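Local coordinates for magnetosome protein MamA (Magnetospirillum gryphiswaldense, PDB 3AS8) that probably serves as a tetratricopeptide-repeat scaffold that recognises other copies of itself to build complexes associated with the magnetosome, at residues V108-R113 / E143-R148. Sequence-based numbering, arbitrary orientation.
Sequences VNFNVR and EGKVHR
Phe110 reaches across from the first turn of helix 110-122 and meets Glu143, Lys145 and Val146 at the start of helix 144-156. The backbones stay well apart, with Phe110 CA 10.3 Å from Glu143 CA, and side chains from both segments fill that gap. CG of Phe110 lies anti to its own N (chi1 171°), which directs the ring toward the other helix. The touching is done by the outer ring atoms CZ, CE1 and CE2. Val146 CG2 sits at the ring edge, near its plane, 3.6 Å from Phe110 CZ. Lys145 CE lies in plane at another part of the edge, 4.0 Å from Phe110 CE2. Glu143 approaches obliquely, with its CG 3.9 Å from Phe110 CZ. The Glu143 carboxylate is turned only 18° from the ring plane, and its OE2 forms a salt bridge with Arg140.

The extended chain of Lys145 carries its ammonium past the ring to a water. Lys145 NZ donates to this water at 2.9 Å, and the water donates to Asn111 OD1 at 2.7 Å. Lys145 also makes a cation-pi contact with Phe114, one turn beyond Phe110. Phe110 also touches Ala136 of helix 126-139.

The contact joins the N-terminal ends of helix 110-122 and helix 144-156, with helix 126-139 between them in the chain, in a protein of the tetratricopeptide-repeat family. Replacing Phe110 by alanine removes the ring, and this would probably open a gap beside Val146 CG2 and the methylene groups of Glu143 and Lys145. The contact thus joins carbon to carbon, while the charged ends find polar or aromatic partners around it.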
ATOM      1  N   VAL A 108       6.386  -8.455  -8.754  1.00 21.04           N
ATOM      2  CA  VAL A 108       7.063  -7.329  -9.373  1.00 21.80           C
ATOM      3  C   VAL A 108       6.600  -5.969  -8.867  1.00 21.47           C
ATOM      4  O   VAL A 108       7.018  -4.941  -9.387  1.00 22.08           O
ATOM      5  CB  VAL A 108       7.156  -7.458 -10.912  1.00 24.07           C
ATOM      6  CG1 VAL A 108       8.106  -8.667 -11.234  1.00 18.99           C
ATOM      7  CG2 VAL A 108       5.747  -7.599 -11.645  1.00 22.02           C
ATOM      8  N   ASN A 109       5.779  -5.974  -7.812  1.00 20.70           N
ATOM      9  CA  ASN A 109       5.259  -4.741  -7.228  1.00 19.92           C
ATOM     10  C   ASN A 109       6.275  -4.209  -6.207  1.00 17.06           C
ATOM     11  O   ASN A 109       6.424  -4.754  -5.095  1.00 18.11           O
ATOM     12  CB  ASN A 109       3.884  -4.971  -6.604  1.00 20.66           C
ATOM     13  CG  ASN A 109       3.256  -3.728  -6.144  1.00 20.62           C
ATOM     14  OD1 ASN A 109       3.931  -2.835  -5.652  1.00 18.98           O
ATOM     15  ND2 ASN A 109       1.908  -3.619  -6.328  1.00 27.66           N
ATOM     16  N   PHE A 110       7.011  -3.187  -6.613  1.00 16.05           N
ATOM     17  CA  PHE A 110       8.085  -2.626  -5.800  1.00 15.25           C
ATOM     18  C   PHE A 110       7.554  -1.950  -4.532  1.00 15.72           C
ATOM     19  O   PHE A 110       8.031  -2.225  -3.469  1.00 15.02           O
ATOM     20  CB  PHE A 110       8.901  -1.623  -6.604  1.00 16.88           C
ATOM     21  CG  PHE A 110       9.901  -0.836  -5.772  1.00 15.47           C
ATOM     22  CD1 PHE A 110      11.191  -1.316  -5.570  1.00 19.03           C
ATOM     23  CD2 PHE A 110       9.545   0.374  -5.194  1.00 16.68           C
ATOM     24  CE1 PHE A 110      12.081  -0.566  -4.824  1.00 19.34           C
ATOM     25  CE2 PHE A 110      10.441   1.112  -4.415  1.00 19.21           C
ATOM     26  CZ  PHE A 110      11.675   0.644  -4.237  1.00 17.73           C
ATOM     27  N   ASN A 111       6.585  -1.046  -4.667  1.00 17.52           N
ATOM     28  CA  ASN A 111       6.026  -0.330  -3.551  1.00 17.89           C
ATOM     29  C   ASN A 111       5.552  -1.266  -2.467  1.00 16.28           C
ATOM     30  O   ASN A 111       5.789  -1.017  -1.315  1.00 14.32           O
ATOM     31  CB  ASN A 111       4.906   0.662  -3.939  1.00 20.27           C
ATOM     32  CG  ASN A 111       4.607   1.653  -2.840  1.00 20.66           C
ATOM     33  OD1 ASN A 111       5.528   2.213  -2.249  1.00 22.11           O
ATOM     34  ND2 ASN A 111       3.330   1.804  -2.489  1.00 14.07           N
ATOM     35  N   VAL A 112       4.804  -2.280  -2.818  1.00 16.79           N
ATOM     36  CA  VAL A 112       4.313  -3.239  -1.818  1.00 16.56           C
ATOM     37  C   VAL A 112       5.467  -3.857  -1.023  1.00 15.82           C
ATOM     38  O   VAL A 112       5.475  -3.859   0.228  1.00 15.58           O
ATOM     39  CB  VAL A 112       3.400  -4.321  -2.444  1.00 17.39           C
ATOM     40  CG1 VAL A 112       3.243  -5.571  -1.473  1.00 15.64           C
ATOM     41  CG2 VAL A 112       1.987  -3.786  -2.773  1.00 21.56           C
ATOM     42  N   ARG A 113       6.545  -4.260  -1.698  1.00 15.85           N
ATOM     43  CA  ARG A 113       7.643  -4.921  -1.002  1.00 15.24           C
ATOM     44  C   ARG A 113       8.382  -3.895  -0.153  1.00 15.34           C
ATOM     45  O   ARG A 113       8.798  -4.196   0.945  1.00 15.62           O
ATOM     46  CB  ARG A 113       8.638  -5.520  -2.036  1.00 15.46           C
ATOM     47  CG  ARG A 113       9.859  -6.170  -1.463  1.00 14.85           C
ATOM     48  CD  ARG A 113       9.570  -7.254  -0.481  1.00 11.73           C
ATOM     49  NE  ARG A 113       9.092  -8.474  -1.111  1.00 15.97           N
ATOM     50  CZ  ARG A 113       8.862  -9.623  -0.473  1.00 14.00           C
ATOM     51  NH1 ARG A 113       8.492 -10.674  -1.158  1.00 19.23           N
ATOM     52  NH2 ARG A 113       9.075  -9.772   0.813  1.00 18.84           N
ATOM     53  N   GLU A 143      17.351   2.451  -6.749  1.00 19.38           N
ATOM     54  CA  GLU A 143      16.632   3.171  -5.672  1.00 20.37           C
ATOM     55  C   GLU A 143      17.511   3.356  -4.401  1.00 20.07           C
ATOM     56  O   GLU A 143      17.640   2.474  -3.521  1.00 20.39           O
ATOM     57  CB  GLU A 143      15.274   2.540  -5.354  1.00 20.34           C
ATOM     58  CG  GLU A 143      14.214   2.699  -6.411  1.00 23.50           C
ATOM     59  CD  GLU A 143      13.223   3.886  -6.223  1.00 31.55           C
ATOM     60  OE1 GLU A 143      13.404   4.763  -5.332  1.00 33.42           O
ATOM     61  OE2 GLU A 143      12.237   3.941  -7.020  1.00 32.67           O
ATOM     62  N   GLY A 144      18.121   4.528  -4.327  1.00 19.58           N
ATOM     63  CA  GLY A 144      18.804   4.996  -3.139  1.00 20.90           C
ATOM     64  C   GLY A 144      18.078   4.886  -1.815  1.00 20.77           C
ATOM     65  O   GLY A 144      18.691   4.513  -0.823  1.00 20.75           O
ATOM     66  N   LYS A 145      16.763   5.170  -1.798  1.00 18.91           N
ATOM     67  CA  LYS A 145      16.015   5.103  -0.553  1.00 18.28           C
ATOM     68  C   LYS A 145      16.048   3.670  -0.020  1.00 17.50           C
ATOM     69  O   LYS A 145      15.795   3.457   1.185  1.00 16.33           O
ATOM     70  CB  LYS A 145      14.556   5.626  -0.702  1.00 19.16           C
ATOM     71  CG  LYS A 145      13.578   4.688  -1.476  1.00 19.60           C
ATOM     72  CD  LYS A 145      12.150   5.310  -1.584  1.00 21.58           C
ATOM     73  CE  LYS A 145      11.219   4.415  -2.307  1.00 21.92           C
ATOM     74  NZ  LYS A 145       9.793   4.887  -2.251  1.00 17.55           N
ATOM     75  N   VAL A 146      16.212   2.664  -0.898  1.00 16.55           N
ATOM     76  CA  VAL A 146      16.165   1.290  -0.407  1.00 15.84           C
ATOM     77  C   VAL A 146      17.498   0.982   0.328  1.00 16.96           C
ATOM     78  O   VAL A 146      17.525   0.385   1.418  1.00 16.94           O
ATOM     79  CB  VAL A 146      15.881   0.253  -1.514  1.00 17.53           C
ATOM     80  CG1 VAL A 146      15.825  -1.212  -0.833  1.00 17.07           C
ATOM     81  CG2 VAL A 146      14.614   0.599  -2.174  1.00 15.94           C
ATOM     82  N   HIS A 147      18.623   1.377  -0.260  1.00 16.26           N
ATOM     83  CA  HIS A 147      19.891   1.191   0.495  1.00 17.01           C
ATOM     84  C   HIS A 147      19.892   1.935   1.822  1.00 18.31           C
ATOM     85  O   HIS A 147      20.455   1.461   2.802  1.00 18.10           O
ATOM     86  CB  HIS A 147      21.063   1.661  -0.323  1.00 16.05           C
ATOM     87  CG  HIS A 147      21.506   0.667  -1.358  1.00 15.76           C
ATOM     88  ND1 HIS A 147      22.305  -0.412  -1.039  1.00 18.52           N
ATOM     89  CD2 HIS A 147      21.288   0.593  -2.699  1.00 18.94           C
ATOM     90  CE1 HIS A 147      22.556  -1.109  -2.136  1.00 23.06           C
ATOM     91  NE2 HIS A 147      21.940  -0.520  -3.155  1.00 22.44           N
ATOM     92  N   ARG A 148      19.316   3.132   1.824  1.00 17.51           N
ATOM     93  CA  ARG A 148      19.226   3.944   3.034  0.50 18.48           C
ATOM     94  C   ARG A 148      18.391   3.214   4.099  1.00 18.01           C
ATOM     95  O   ARG A 148      18.775   3.123   5.251  1.00 16.77           O
ATOM     96  CB  ARG A 148      18.677   5.324   2.695  0.50 19.11           C
ATOM     97  CG  ARG A 148      18.558   6.293   3.848  0.50 20.22           C
ATOM     98  CD  ARG A 148      18.720   7.782   3.398  0.50 23.39           C
ATOM     99  NE  ARG A 148      19.577   8.069   2.218  0.50 20.27           N
ATOM    100  CZ  ARG A 148      20.851   8.489   2.231  0.50 22.19           C
ATOM    101  NH1 ARG A 148      21.535   8.596   3.356  0.50 26.46           N
ATOM    102  NH2 ARG A 148      21.475   8.742   1.088  0.50 21.18           N
TER
HETATM  103  O   HOH W   1       7.946   2.883  -3.236  1.00 19.29           O